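Cellulose biosynthesis protein BcsG (Salmonella typhimurium LT2, PDB 5OLT) is required for cellulose biosynthesis, this chain being its zinc-binding extramembrane domain, a member of the alkaline phosphatase family. Local coordinates at residues L62-C67 with F214-L219; I90-F95 with Y318-E323; V262-H267 with V292-K297. All blocks are in the same frame, centred on the assembly; numbering follows the deposited sequence.

Contact 1: L62-C67 with F214-L219. With ZN (zinc ion), chain B.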
ATOM      1  N   LEU A  62      10.308  -5.125  -3.975  1.00  9.48           N
ATOM      2  CA  LEU A  62      10.571  -3.715  -3.577  1.00  8.90           C
ATOM      3  C   LEU A  62       9.213  -3.059  -3.376  1.00  8.65           C
ATOM      4  O   LEU A  62       8.421  -2.985  -4.320  1.00  9.29           O
ATOM      5  CB  LEU A  62      11.356  -3.016  -4.693  1.00 10.43           C
ATOM      6  CG  LEU A  62      11.538  -1.518  -4.549  1.00 10.57           C
ATOM      7  CD1 LEU A  62      12.258  -1.140  -3.268  1.00 12.08           C
ATOM      8  CD2 LEU A  62      12.275  -0.978  -5.771  1.00 12.27           C
ATOM      9  N   VAL A  63       8.923  -2.644  -2.139  1.00  9.33           N
ATOM     10  CA  VAL A  63       7.652  -1.982  -1.826  1.00  9.10           C
ATOM     11  C   VAL A  63       7.929  -0.490  -1.695  1.00  9.30           C
ATOM     12  O   VAL A  63       8.757  -0.066  -0.866  1.00 11.09           O
ATOM     13  CB  VAL A  63       7.047  -2.545  -0.518  1.00  9.72           C
ATOM     14  CG1 VAL A  63       5.777  -1.795  -0.128  1.00 12.75           C
ATOM     15  CG2 VAL A  63       6.764  -4.018  -0.657  1.00 12.01           C
ATOM     16  N   ILE A  64       7.259   0.305  -2.533  1.00  9.67           N
ATOM     17  CA  ILE A  64       7.488   1.743  -2.625  1.00  8.88           C
ATOM     18  C   ILE A  64       6.258   2.413  -1.994  1.00  9.14           C
ATOM     19  O   ILE A  64       5.164   2.417  -2.587  1.00  9.96           O
ATOM     20  CB  ILE A  64       7.665   2.153  -4.120  1.00  9.46           C
ATOM     21  CG1 ILE A  64       8.917   1.465  -4.698  1.00 10.57           C
ATOM     22  CG2 ILE A  64       7.732   3.671  -4.260  1.00 11.11           C
ATOM     23  CD1 ILE A  64       9.150   1.759  -6.160  1.00 10.89           C
ATOM     24  N   ASN A  65       6.416   2.940  -0.766  1.00  9.24           N
ATOM     25  CA  ASN A  65       5.312   3.434   0.038  1.00  9.02           C
ATOM     26  C   ASN A  65       5.391   4.959   0.053  1.00  8.48           C
ATOM     27  O   ASN A  65       6.342   5.535   0.572  1.00  9.34           O
ATOM     28  CB  ASN A  65       5.462   2.805   1.441  1.00 10.19           C
ATOM     29  CG  ASN A  65       4.349   3.165   2.382  1.00 10.37           C
ATOM     30  OD1 ASN A  65       3.143   3.111   2.036  1.00 13.18           O
ATOM     31  ND2 ASN A  65       4.726   3.499   3.600  1.00  8.19           N
ATOM     32  N   ILE A  66       4.417   5.596  -0.592  1.00  9.16           N
ATOM     33  CA  ILE A  66       4.506   7.027  -0.910  1.00  9.02           C
ATOM     34  C   ILE A  66       3.555   7.835  -0.055  1.00  9.26           C
ATOM     35  O   ILE A  66       2.342   7.608  -0.084  1.00  9.77           O
ATOM     36  CB  ILE A  66       4.172   7.275  -2.401  1.00  9.12           C
ATOM     37  CG1 ILE A  66       5.133   6.481  -3.309  1.00  9.95           C
ATOM     38  CG2 ILE A  66       4.184   8.783  -2.729  1.00 10.67           C
ATOM     39  CD1 ILE A  66       4.726   6.467  -4.771  1.00 11.03           C
ATOM     40  N   CYS A  67       4.105   8.791   0.693  1.00  9.14           N
ATOM     41  CA  CYS A  67       3.269   9.693   1.496  1.00  9.05           C
ATOM     42  C   CYS A  67       2.467  10.631   0.583  1.00  9.05           C
ATOM     43  O   CYS A  67       2.999  11.127  -0.408  1.00 10.10           O
ATOM     44  CB  CYS A  67       4.188  10.492   2.448  1.00 10.22           C
ATOM     45  SG  CYS A  67       3.339  11.652   3.574  1.00 12.08           S
ATOM     46  N   PHE A 214      10.478   0.714   1.250  1.00  9.13           N
ATOM     47  CA  PHE A 214      11.006   2.029   0.905  1.00  9.15           C
ATOM     48  C   PHE A 214       9.926   3.087   1.137  1.00  8.88           C
ATOM     49  O   PHE A 214       8.870   3.005   0.504  1.00  9.83           O
ATOM     50  CB  PHE A 214      11.447   1.998  -0.580  1.00  9.14           C
ATOM     51  CG  PHE A 214      11.943   3.316  -1.166  1.00  8.68           C
ATOM     52  CD1 PHE A 214      12.462   4.381  -0.384  1.00  9.04           C
ATOM     53  CD2 PHE A 214      11.897   3.492  -2.566  1.00  9.70           C
ATOM     54  CE1 PHE A 214      12.913   5.555  -0.971  1.00  9.54           C
ATOM     55  CE2 PHE A 214      12.369   4.674  -3.144  1.00  9.78           C
ATOM     56  CZ  PHE A 214      12.866   5.706  -2.361  1.00  9.32           C
ATOM     57  N   ASN A 215      10.171   4.044   2.050  1.00  8.49           N
ATOM     58  CA  ASN A 215       9.189   5.088   2.325  1.00  8.11           C
ATOM     59  C   ASN A 215       9.658   6.439   1.773  1.00  8.32           C
ATOM     60  O   ASN A 215      10.812   6.819   1.947  1.00  9.70           O
ATOM     61  CB  ASN A 215       8.885   5.187   3.835  1.00  9.67           C
ATOM     62  CG  ASN A 215       7.808   6.195   4.116  1.00  9.28           C
ATOM     63  OD1 ASN A 215       8.099   7.339   4.452  1.00  9.88           O
ATOM     64  ND2 ASN A 215       6.542   5.774   3.989  1.00  9.86           N
ATOM     65  N   LEU A 216       8.753   7.111   1.057  1.00  9.73           N
ATOM     66  CA  LEU A 216       9.043   8.334   0.301  1.00 10.17           C
ATOM     67  C   LEU A 216       8.185   9.501   0.746  1.00  9.22           C
ATOM     68  O   LEU A 216       6.964   9.405   0.725  1.00 10.64           O
ATOM     69  CB  LEU A 216       8.747   8.134  -1.218  1.00 11.06           C
ATOM     70  CG  LEU A 216       9.588   7.128  -1.950  1.00 11.06           C
ATOM     71  CD1 LEU A 216       9.120   5.723  -1.628  1.00 12.45           C
ATOM     72  CD2 LEU A 216       9.492   7.375  -3.450  1.00 12.22           C
ATOM     73  N   LEU A 217       8.836  10.614   1.049  1.00  9.36           N
ATOM     74  CA  LEU A 217       8.197  11.815   1.564  1.00 11.50           C
ATOM     75  C   LEU A 217       8.076  13.054   0.626  1.00 10.31           C
ATOM     76  O   LEU A 217       7.593  14.088   1.090  1.00 11.34           O
ATOM     77  CB  LEU A 217       9.061  12.251   2.798  1.00 14.20           C
ATOM     78  CG  LEU A 217       8.368  13.027   3.897  1.00 16.41           C
ATOM     79  CD1 LEU A 217       7.295  12.155   4.555  1.00 21.34           C
ATOM     80  CD2 LEU A 217       9.385  13.501   4.931  1.00 21.58           C
ATOM     81  N   PRO A 218       8.475  12.987  -0.673  1.00  9.22           N
ATOM     82  CA  PRO A 218       8.535  14.279  -1.380  1.00  9.68           C
ATOM     83  C   PRO A 218       7.198  14.997  -1.543  1.00  9.64           C
ATOM     84  O   PRO A 218       7.192  16.224  -1.687  1.00 10.09           O
ATOM     85  CB  PRO A 218       9.122  13.906  -2.738  1.00 10.55           C
ATOM     86  CG  PRO A 218       8.672  12.505  -2.955  1.00  9.83           C
ATOM     87  CD  PRO A 218       8.806  11.869  -1.583  1.00  9.02           C
ATOM     88  N   LEU A 219       6.085  14.254  -1.532  1.00  9.07           N
ATOM     89  CA  LEU A 219       4.781  14.875  -1.774  1.00 10.13           C
ATOM     90  C   LEU A 219       4.166  15.425  -0.493  1.00 10.41           C
ATOM     91  O   LEU A 219       3.100  16.013  -0.540  1.00 11.14           O
ATOM     92  CB  LEU A 219       3.830  13.878  -2.445  1.00 10.36           C
ATOM     93  CG  LEU A 219       4.401  13.273  -3.726  1.00  9.74           C
ATOM     94  CD1 LEU A 219       3.319  12.374  -4.337  1.00 10.36           C
ATOM     95  CD2 LEU A 219       4.914  14.305  -4.735  1.00 11.94           C
TER
HETATM   96 ZN    ZN B 601       2.194  10.320   5.028  0.75 12.46          ZN
HETATM   97  O   HOH W   1       5.673  11.493  -0.830  1.00 10.81           O
HETATM   98  O   HOH W   2       1.961  12.472   6.278  1.00 32.28           O
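The phenyl ring of Phe214 lies alongside Ile64, both side chains pointing the same way, with Ile64 CG1 reaching Phe214 CD2 obliquely at 4.2 Å. Over the centre of one ring face sits a methyl of the ring's own strand, Leu216 CD1, 3.5 Å above the plane. The same methyl is pressed from another direction by Ile64 CG2 (3.6 Å), a branch turned there because it stands anti to the backbone N; Leu216 CD1 is thus wedged between ring and isoleucine. The other flat groups, the amides of Asn65 and Asn215, meet on the reverse side of the sheet with planes 57° apart.

The backbones run parallel, pairing Ile64 with Phe214, Asn65 with Asn215 and Ile66 with Leu216. Four backbone hydrogen bonds of 2.8 to 2.9 Å join them: Phe214 N to Val63 O, Asn65 N to Phe214 O, Leu216 N to Asn65 O, and Cys67 N to Leu216 O. Beyond the last paired residues a water continues the connection, donating to Cys67 O (2.7 Å) and to Leu216 O and accepting from Leu219 N. Ile66 CG2 touches Leu219 CD1, and helices 191-203 and 234-255 cover this apolar side around Phe214, Ile66 and Leu216.

Cys67 turns SG anti to its backbone N (chi1 -179°) and binds zinc at 2.3 Å, while Leu217 CD1 packs on Cys67 CB at 4.1 Å. Parallel neighbours in a helix-flanked mixed sheet, with a metal ligand just past the paired residues, are consistent with the alkaline phosphatase family. The residue that binds the metal is itself tied by its backbone N to the neighbouring strand. Asn215 ND2 adds a second-shell hydrogen bond to OE2 of Glu266, another zinc ligand, which probably restricts the carboxylate's rotation.

Contact 2: I90-F95 with Y318-E323; sequences ILFKHF and YLAISE
Phe95 drives its edge against the face of Tyr318 in a T-shaped stack, ring centroids 5.5 Å apart and planes at 84°. Phe95 CE1 stands over the tyrosine face toward its rim, whereas Tyr318 CD1 lies in the phenylalanine plane, 3.8 Å from Phe95 CZ. With CG anti to the backbone N (chi1 -170°), Phe95 extends toward the helix, and its tip also approaches Tyr318 N. Ile321 crosses Phe95 at about a right angle, Ile321 CG1 meeting Phe95 CE2 at 3.7 Å. Farther along, Ile321 CD1 reaches Phe92 CE1 (3.8 Å), so in the conformer described, one of two, the isoleucine touches both rings. Phe92 completes the patch obliquely, with Phe92 CE2 on Ala320 CB at 4.0 Å and one face covered near its rim by Phe95 CD2. All five residues are buried, and the contact is wholly aromatic and aliphatic apart from that backbone N; the phenol oxygen of Tyr318 is hydrogen-bonded to Ser97 O.

Helix 318-328 is thereby packed on the central sheet. Strand 90-96 lies between strands 291-299 and 310-312, while Tyr318 and Ile321 continue across to Val264 and Val262 of strand 259-265.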
ATOM      1  N   ILE A  90      -0.410  -4.469 -12.985  1.00 10.84           N
ATOM      2  CA  ILE A  90      -1.652  -4.553 -12.224  1.00 10.71           C
ATOM      3  C   ILE A  90      -1.871  -3.186 -11.598  1.00 10.08           C
ATOM      4  O   ILE A  90      -0.931  -2.639 -10.989  1.00 11.19           O
ATOM      5  CB  ILE A  90      -1.533  -5.628 -11.127  1.00 10.67           C
ATOM      6  CG1 ILE A  90      -1.253  -7.011 -11.713  1.00 11.40           C
ATOM      7  CG2 ILE A  90      -2.794  -5.612 -10.246  1.00 13.20           C
ATOM      8  CD1 ILE A  90      -0.804  -8.025 -10.660  1.00 12.63           C
ATOM      9  N   LEU A  91      -3.067  -2.642 -11.701  1.00  9.55           N
ATOM     10  CA  LEU A  91      -3.341  -1.316 -11.132  1.00  9.60           C
ATOM     11  C   LEU A  91      -4.666  -1.366 -10.397  1.00 10.64           C
ATOM     12  O   LEU A  91      -5.707  -1.705 -10.994  1.00 10.63           O
ATOM     13  CB  LEU A  91      -3.349  -0.277 -12.275  1.00 11.98           C
ATOM     14  CG  LEU A  91      -3.546   1.186 -11.904  1.00 12.60           C
ATOM     15  CD1 LEU A  91      -2.444   1.664 -10.962  1.00 14.65           C
ATOM     16  CD2 LEU A  91      -3.561   2.025 -13.181  1.00 14.71           C
ATOM     17  N   PHE A  92      -4.631  -1.024  -9.109  1.00 10.75           N
ATOM     18  CA  PHE A  92      -5.872  -0.989  -8.324  1.00 10.39           C
ATOM     19  C   PHE A  92      -6.568   0.357  -8.445  1.00 10.65           C
ATOM     20  O   PHE A  92      -5.932   1.415  -8.292  1.00 12.35           O
ATOM     21  CB  PHE A  92      -5.530  -1.218  -6.842  1.00 10.39           C
ATOM     22  CG  PHE A  92      -5.080  -2.620  -6.521  1.00 10.81           C
ATOM     23  CD1 PHE A  92      -3.739  -3.002  -6.675  1.00 11.06           C
ATOM     24  CD2 PHE A  92      -5.974  -3.543  -5.998  1.00 10.95           C
ATOM     25  CE1 PHE A  92      -3.312  -4.288  -6.360  1.00 12.74           C
ATOM     26  CE2 PHE A  92      -5.558  -4.839  -5.666  1.00 11.39           C
ATOM     27  CZ  PHE A  92      -4.215  -5.227  -5.835  1.00 12.36           C
ATOM     28  N   LYS A  93      -7.881   0.318  -8.666  1.00 11.12           N
ATOM     29  CA  LYS A  93      -8.714   1.504  -8.810  1.00 10.56           C
ATOM     30  C   LYS A  93      -9.533   1.851  -7.571  1.00 11.03           C
ATOM     31  O   LYS A  93      -9.986   2.952  -7.432  1.00 11.76           O
ATOM     32  CB  LYS A  93      -9.618   1.371 -10.048  1.00 12.41           C
ATOM     33  CG  LYS A  93      -8.876   1.247 -11.381  1.00 16.14           C
ATOM     34  CD  LYS A  93      -7.955   2.440 -11.600  1.00 18.49           C
ATOM     35  CE  LYS A  93      -7.236   2.386 -12.946  1.00 24.98           C
ATOM     36  NZ  LYS A  93      -8.192   2.575 -14.066  1.00 30.83           N
ATOM     37  N   HIS A  94      -9.685   0.885  -6.666  1.00 10.66           N
ATOM     38  CA  HIS A  94     -10.432   1.094  -5.427  1.00  9.96           C
ATOM     39  C   HIS A  94      -9.664   0.459  -4.282  1.00  9.64           C
ATOM     40  O   HIS A  94     -10.217  -0.357  -3.522  1.00 11.58           O
ATOM     41  CB  HIS A  94     -11.886   0.576  -5.559  1.00 11.81           C
ATOM     42  CG  HIS A  94     -12.677   1.384  -6.526  1.00 14.23           C
ATOM     43  ND1 HIS A  94     -13.116   2.658  -6.221  1.00 16.52           N
ATOM     44  CD2 HIS A  94     -13.043   1.148  -7.803  1.00 15.98           C
ATOM     45  CE1 HIS A  94     -13.750   3.158  -7.265  1.00 20.24           C
ATOM     46  NE2 HIS A  94     -13.694   2.275  -8.245  1.00 18.98           N
ATOM     47  N   PHE A  95      -8.401   0.870  -4.129  1.00  9.80           N
ATOM     48  CA  PHE A  95      -7.549   0.429  -3.024  1.00  8.60           C
ATOM     49  C   PHE A  95      -7.679   1.438  -1.896  1.00  8.93           C
ATOM     50  O   PHE A  95      -7.439   2.623  -2.098  1.00 11.35           O
ATOM     51  CB  PHE A  95      -6.084   0.375  -3.496  1.00  9.03           C
ATOM     52  CG  PHE A  95      -5.176  -0.284  -2.515  1.00  8.61           C
ATOM     53  CD1 PHE A  95      -4.689   0.421  -1.374  1.00  9.34           C
ATOM     54  CD2 PHE A  95      -4.822  -1.617  -2.682  1.00  9.10           C
ATOM     55  CE1 PHE A  95      -3.845  -0.208  -0.471  1.00  9.98           C
ATOM     56  CE2 PHE A  95      -3.947  -2.217  -1.802  1.00  9.63           C
ATOM     57  CZ  PHE A  95      -3.473  -1.534  -0.690  1.00  9.93           C
ATOM     58  N   TYR A 318      -4.579  -3.777   1.835  1.00  8.50           N
ATOM     59  CA  TYR A 318      -3.261  -4.413   1.973  1.00  8.54           C
ATOM     60  C   TYR A 318      -3.279  -5.925   1.834  1.00  8.74           C
ATOM     61  O   TYR A 318      -2.293  -6.511   1.344  1.00  9.00           O
ATOM     62  CB  TYR A 318      -2.623  -4.025   3.297  1.00  9.05           C
ATOM     63  CG  TYR A 318      -2.531  -2.525   3.439  1.00  8.82           C
ATOM     64  CD1 TYR A 318      -1.620  -1.790   2.670  1.00  9.66           C
ATOM     65  CD2 TYR A 318      -3.401  -1.828   4.287  1.00  9.00           C
ATOM     66  CE1 TYR A 318      -1.553  -0.397   2.764  1.00  9.85           C
ATOM     67  CE2 TYR A 318      -3.356  -0.442   4.392  1.00  9.76           C
ATOM     68  CZ  TYR A 318      -2.414   0.274   3.651  1.00  9.17           C
ATOM     69  OH  TYR A 318      -2.372   1.656   3.722  1.00 10.44           O
ATOM     70  N   LEU A 319      -4.360  -6.575   2.268  1.00  9.00           N
ATOM     71  CA  LEU A 319      -4.397  -8.033   2.198  1.00  9.59           C
ATOM     72  C   LEU A 319      -4.215  -8.515   0.753  1.00 10.04           C
ATOM     73  O   LEU A 319      -3.582  -9.566   0.529  1.00 10.15           O
ATOM     74  CB  LEU A 319      -5.693  -8.592   2.809  1.00  9.84           C
ATOM     75  CG  LEU A 319      -5.725 -10.098   3.079  1.00 10.68           C
ATOM     76  CD1 LEU A 319      -4.698 -10.494   4.144  1.00 12.95           C
ATOM     77  CD2 LEU A 319      -7.133 -10.504   3.488  1.00 11.77           C
ATOM     78  N   ALA A 320      -4.744  -7.759  -0.221  1.00  9.61           N
ATOM     79  CA  ALA A 320      -4.574  -8.138  -1.639  1.00  9.60           C
ATOM     80  C   ALA A 320      -3.113  -8.046  -2.093  1.00 10.00           C
ATOM     81  O   ALA A 320      -2.699  -8.840  -2.969  1.00 10.71           O
ATOM     82  CB  ALA A 320      -5.458  -7.287  -2.535  1.00 11.10           C
ATOM     83  N   ILE A 321      -2.346  -7.108  -1.528  0.70  9.64           N
ATOM     84  CA  ILE A 321      -0.907  -7.028  -1.829  0.70 10.67           C
ATOM     85  C   ILE A 321      -0.204  -8.264  -1.274  0.70 10.67           C
ATOM     86  O   ILE A 321       0.550  -8.943  -1.980  0.70 11.07           O
ATOM     87  CB  ILE A 321      -0.270  -5.738  -1.268  0.70 11.09           C
ATOM     88  CG1 ILE A 321      -0.976  -4.482  -1.822  0.70 13.15           C
ATOM     89  CG2 ILE A 321       1.254  -5.739  -1.460  0.70 12.64           C
ATOM     90  CD1 ILE A 321      -0.943  -4.317  -3.330  0.70 15.08           C
ATOM     91  N   SER A 322      -0.513  -8.619  -0.024  1.00 10.19           N
ATOM     92  CA  SER A 322       0.064  -9.805   0.558  1.00 10.68           C
ATOM     93  C   SER A 322      -0.280 -11.051  -0.276  1.00 10.13           C
ATOM     94  O   SER A 322       0.599 -11.929  -0.479  1.00 11.10           O
ATOM     95  CB  SER A 322      -0.365  -9.942   2.021  1.00 11.75           C
ATOM     96  OG  SER A 322       0.236 -11.105   2.585  1.00 13.66           O
ATOM     97  N   GLU A 323      -1.530 -11.151  -0.748  1.00  9.76           N
ATOM     98  CA  GLU A 323      -1.867 -12.302  -1.584  1.00 10.74           C
ATOM     99  C   GLU A 323      -1.065 -12.349  -2.876  1.00 10.58           C
ATOM    100  O   GLU A 323      -0.589 -13.418  -3.265  1.00 11.28           O
ATOM    101  CB  GLU A 323      -3.358 -12.263  -1.903  1.00 11.84           C
ATOM    102  CG  GLU A 323      -3.831 -13.424  -2.750  1.00 12.99           C
ATOM    103  CD  GLU A 323      -3.659 -14.769  -2.131  1.00 16.15           C
ATOM    104  OE1 GLU A 323      -3.659 -14.883  -0.886  1.00 17.77           O
ATOM    105  OE2 GLU A 323      -3.556 -15.750  -2.924  1.00 16.92           O
TER

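Contact 3: V262-H267 with V292-K297; sequences VVVPEH and VPAGVK. With ZN (zinc ion), chain B.
Between Val263 and Gly295 the backbones form an antiparallel hydrogen-bonded pair: Val263 N donates to Gly295 O at 2.8 Å (165° at the hydrogen), and Gly295 N returns a bond to Val263 O at 2.9 Å. Two CA-H...O contacts flank it, Ala294 CA to Val263 O (3.1 Å) and Val262 CA to Gly295 O. Farther toward the zinc, neither Pro265 nor Pro293 has an N-H to give. There Pro265 CD is set against Pro293 O at 3.2 Å instead, and Pro265 O is buried without a polar partner.

Apolar contacts take over at this end. Pro265 and Val292 lie alongside, running opposite ways, Pro265 CB meeting Val292 CB at 3.8 Å, and Pro265 CG rests on Pro293 CD. Val292 CG1, anti to the carbonyl carbon (chi1 -60°), reaches on to His267 CA. At the other end, Val262 faces Val296 through one methyl each.

Metal bonds come from the two residues after Pro265. Glu266 binds zinc through OE1 at 1.9 Å, and His267 NE2 does so at 2.1 Å. Cys67 and Ser102 add the other protein ligands, and a longer bond comes from a water.

The contact is an antiparallel junction of the mixed central sheet, with zinc ligands carried just past Pro265. Strand 259-265 lies between 60-66 and 291-299, and the latter borders 90-96. Phe95 packs on Val264, Val292 and Ala294, while helix 318-328 covers Val262, Val264 and Val296 through Ile321, Tyr318 and Leu324.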
ATOM      1  N   VAL A 262       6.002  -3.136  -5.918  1.00  8.86           N
ATOM      2  CA  VAL A 262       4.663  -2.778  -5.455  1.00  9.42           C
ATOM      3  C   VAL A 262       4.700  -1.308  -5.075  1.00 10.25           C
ATOM      4  O   VAL A 262       5.522  -0.923  -4.234  1.00 11.87           O
ATOM      5  CB  VAL A 262       4.237  -3.601  -4.231  1.00 10.84           C
ATOM      6  CG1 VAL A 262       2.841  -3.148  -3.774  1.00 14.63           C
ATOM      7  CG2 VAL A 262       4.273  -5.083  -4.581  1.00 11.93           C
ATOM      8  N   VAL A 263       3.851  -0.499  -5.700  1.00  8.93           N
ATOM      9  CA  VAL A 263       3.732   0.900  -5.336  1.00  9.53           C
ATOM     10  C   VAL A 263       2.440   1.019  -4.543  1.00 10.72           C
ATOM     11  O   VAL A 263       1.371   0.668  -5.067  1.00 11.70           O
ATOM     12  CB  VAL A 263       3.664   1.791  -6.593  1.00 10.29           C
ATOM     13  CG1 VAL A 263       3.315   3.238  -6.197  1.00 13.42           C
ATOM     14  CG2 VAL A 263       4.995   1.721  -7.297  1.00 12.58           C
ATOM     15  N   VAL A 264       2.496   1.521  -3.306  0.70 10.31           N
ATOM     16  CA  VAL A 264       1.273   1.635  -2.489  0.70 10.98           C
ATOM     17  C   VAL A 264       1.389   2.874  -1.621  0.70 10.27           C
ATOM     18  O   VAL A 264       2.238   2.952  -0.709  0.70 10.77           O
ATOM     19  CB  VAL A 264       1.028   0.360  -1.662  0.70 12.21           C
ATOM     20  CG1 VAL A 264       2.302  -0.075  -0.954  0.70 14.02           C
ATOM     21  CG2 VAL A 264      -0.176   0.461  -0.713  0.70 13.46           C
ATOM     22  N   PRO A 265       0.616   3.886  -1.960  1.00  9.55           N
ATOM     23  CA  PRO A 265       0.662   5.121  -1.147  1.00  9.03           C
ATOM     24  C   PRO A 265       0.111   4.898   0.251  1.00  9.42           C
ATOM     25  O   PRO A 265      -0.702   4.005   0.486  1.00 10.23           O
ATOM     26  CB  PRO A 265      -0.226   6.094  -1.906  1.00 10.65           C
ATOM     27  CG  PRO A 265      -0.238   5.543  -3.310  1.00 11.91           C
ATOM     28  CD  PRO A 265      -0.231   4.051  -3.156  1.00 10.77           C
ATOM     29  N   GLU A 266       0.596   5.728   1.169  1.00  8.89           N
ATOM     30  CA  GLU A 266       0.116   5.673   2.561  1.00  8.82           C
ATOM     31  C   GLU A 266      -1.296   6.209   2.707  1.00  9.51           C
ATOM     32  O   GLU A 266      -2.080   5.701   3.519  1.00  9.45           O
ATOM     33  CB  GLU A 266       0.957   6.618   3.418  1.00  9.38           C
ATOM     34  CG  GLU A 266       2.451   6.356   3.556  1.00 10.21           C
ATOM     35  CD  GLU A 266       3.102   7.525   4.265  1.00 10.47           C
ATOM     36  OE1 GLU A 266       2.348   8.446   4.666  1.00 12.42           O
ATOM     37  OE2 GLU A 266       4.333   7.538   4.408  1.00 13.14           O
ATOM     38  N   HIS A 267      -1.582   7.312   1.998  1.00  8.45           N
ATOM     39  CA  HIS A 267      -2.812   8.130   2.166  1.00  9.03           C
ATOM     40  C   HIS A 267      -2.608   9.327   1.265  1.00  8.59           C
ATOM     41  O   HIS A 267      -1.455   9.631   0.867  1.00  8.95           O
ATOM     42  CB  HIS A 267      -2.961   8.658   3.649  1.00  9.56           C
ATOM     43  CG  HIS A 267      -1.801   9.510   4.090  1.00  9.68           C
ATOM     44  ND1 HIS A 267      -1.672  10.835   3.716  1.00  9.95           N
ATOM     45  CD2 HIS A 267      -0.680   9.196   4.783  1.00 10.54           C
ATOM     46  CE1 HIS A 267      -0.498  11.295   4.140  1.00 10.31           C
ATOM     47  NE2 HIS A 267       0.115  10.329   4.811  1.00 10.26           N
ATOM     48  N   VAL A 292      -6.305   5.246  -2.951  1.00  9.03           N
ATOM     49  CA  VAL A 292      -4.953   5.527  -3.423  1.00  8.80           C
ATOM     50  C   VAL A 292      -4.553   4.641  -4.593  1.00  9.14           C
ATOM     51  O   VAL A 292      -5.015   3.500  -4.693  1.00 10.11           O
ATOM     52  CB  VAL A 292      -3.929   5.390  -2.267  1.00  8.66           C
ATOM     53  CG1 VAL A 292      -4.236   6.365  -1.123  1.00  9.81           C
ATOM     54  CG2 VAL A 292      -3.830   3.952  -1.718  1.00 10.07           C
ATOM     55  N   PRO A 293      -3.659   5.155  -5.470  1.00  9.59           N
ATOM     56  CA  PRO A 293      -3.219   4.353  -6.629  1.00 10.41           C
ATOM     57  C   PRO A 293      -2.151   3.344  -6.292  1.00 12.76           C
ATOM     58  O   PRO A 293      -0.964   3.670  -6.240  1.00 17.89           O
ATOM     59  CB  PRO A 293      -2.662   5.422  -7.588  1.00 11.35           C
ATOM     60  CG  PRO A 293      -2.169   6.535  -6.694  1.00 10.89           C
ATOM     61  CD  PRO A 293      -3.224   6.578  -5.569  1.00  9.72           C
ATOM     62  N   ALA A 294      -2.555   2.104  -6.096  1.00 12.08           N
ATOM     63  CA  ALA A 294      -1.611   1.043  -5.844  1.00 10.84           C
ATOM     64  C   ALA A 294      -1.399   0.243  -7.123  1.00 10.24           C
ATOM     65  O   ALA A 294      -2.343  -0.025  -7.885  1.00 11.61           O
ATOM     66  CB  ALA A 294      -2.150   0.150  -4.739  1.00 11.63           C
ATOM     67  N   GLY A 295      -0.148  -0.131  -7.376  1.00 10.53           N
ATOM     68  CA  GLY A 295       0.190  -0.854  -8.605  1.00 11.70           C
ATOM     69  C   GLY A 295       1.267  -1.872  -8.361  1.00 10.87           C
ATOM     70  O   GLY A 295       2.071  -1.766  -7.418  1.00 11.15           O
ATOM     71  N   VAL A 296       1.332  -2.855  -9.256  1.00 10.24           N
ATOM     72  CA  VAL A 296       2.354  -3.894  -9.183  1.00  9.58           C
ATOM     73  C   VAL A 296       2.947  -4.033 -10.567  1.00 10.39           C
ATOM     74  O   VAL A 296       2.217  -4.006 -11.560  1.00 10.39           O
ATOM     75  CB  VAL A 296       1.742  -5.244  -8.738  1.00 11.37           C
ATOM     76  CG1 VAL A 296       2.815  -6.329  -8.608  1.00 13.39           C
ATOM     77  CG2 VAL A 296       1.000  -5.093  -7.400  1.00 12.58           C
ATOM     78  N   LYS A 297       4.260  -4.159 -10.617  0.70 10.32           N
ATOM     79  CA  LYS A 297       4.956  -4.421 -11.888  0.70 10.93           C
ATOM     80  C   LYS A 297       5.991  -5.500 -11.650  0.70 11.30           C
ATOM     81  O   LYS A 297       6.729  -5.461 -10.663  0.70 10.74           O
ATOM     82  CB  LYS A 297       5.667  -3.156 -12.396  0.70 12.68           C
ATOM     83  CG  LYS A 297       6.199  -3.247 -13.826  0.70 14.20           C
ATOM     84  CD  LYS A 297       6.618  -1.870 -14.347  0.70 14.50           C
ATOM     85  CE  LYS A 297       7.295  -1.983 -15.713  0.70 16.85           C
ATOM     86  NZ  LYS A 297       6.441  -2.575 -16.773  0.70 17.35           N
TER
HETATM   87 ZN    ZN B 601       2.194  10.320   5.028  0.75 12.46          ZN
HETATM   88  O   HOH W   2       1.961  12.472   6.278  1.00 32.28           O

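How the contacts relate
All three contacts reach one central sheet. Contacts 1 and 3, with centres about 9 Å apart, share the border between strands 60-66 and 259-265, where Ile64 N lies 2.7 Å from Val262 O and Ile66 O 2.9 Å from Glu266 N, both probable hydrogen bonds. Together they supply three of the four zinc-binding residues, Cys67 from one and Glu266 and His267 from the other, and share the zinc-bound water. Contact 2, centred about 8 Å from contact 3, continues the sheet: Phe92 N is 2.8 Å from Ala294 O. Its Tyr318 side chain stays about 10 Å from the zinc. Along the chain, contact 3 is nested within the loop closed by contact 2.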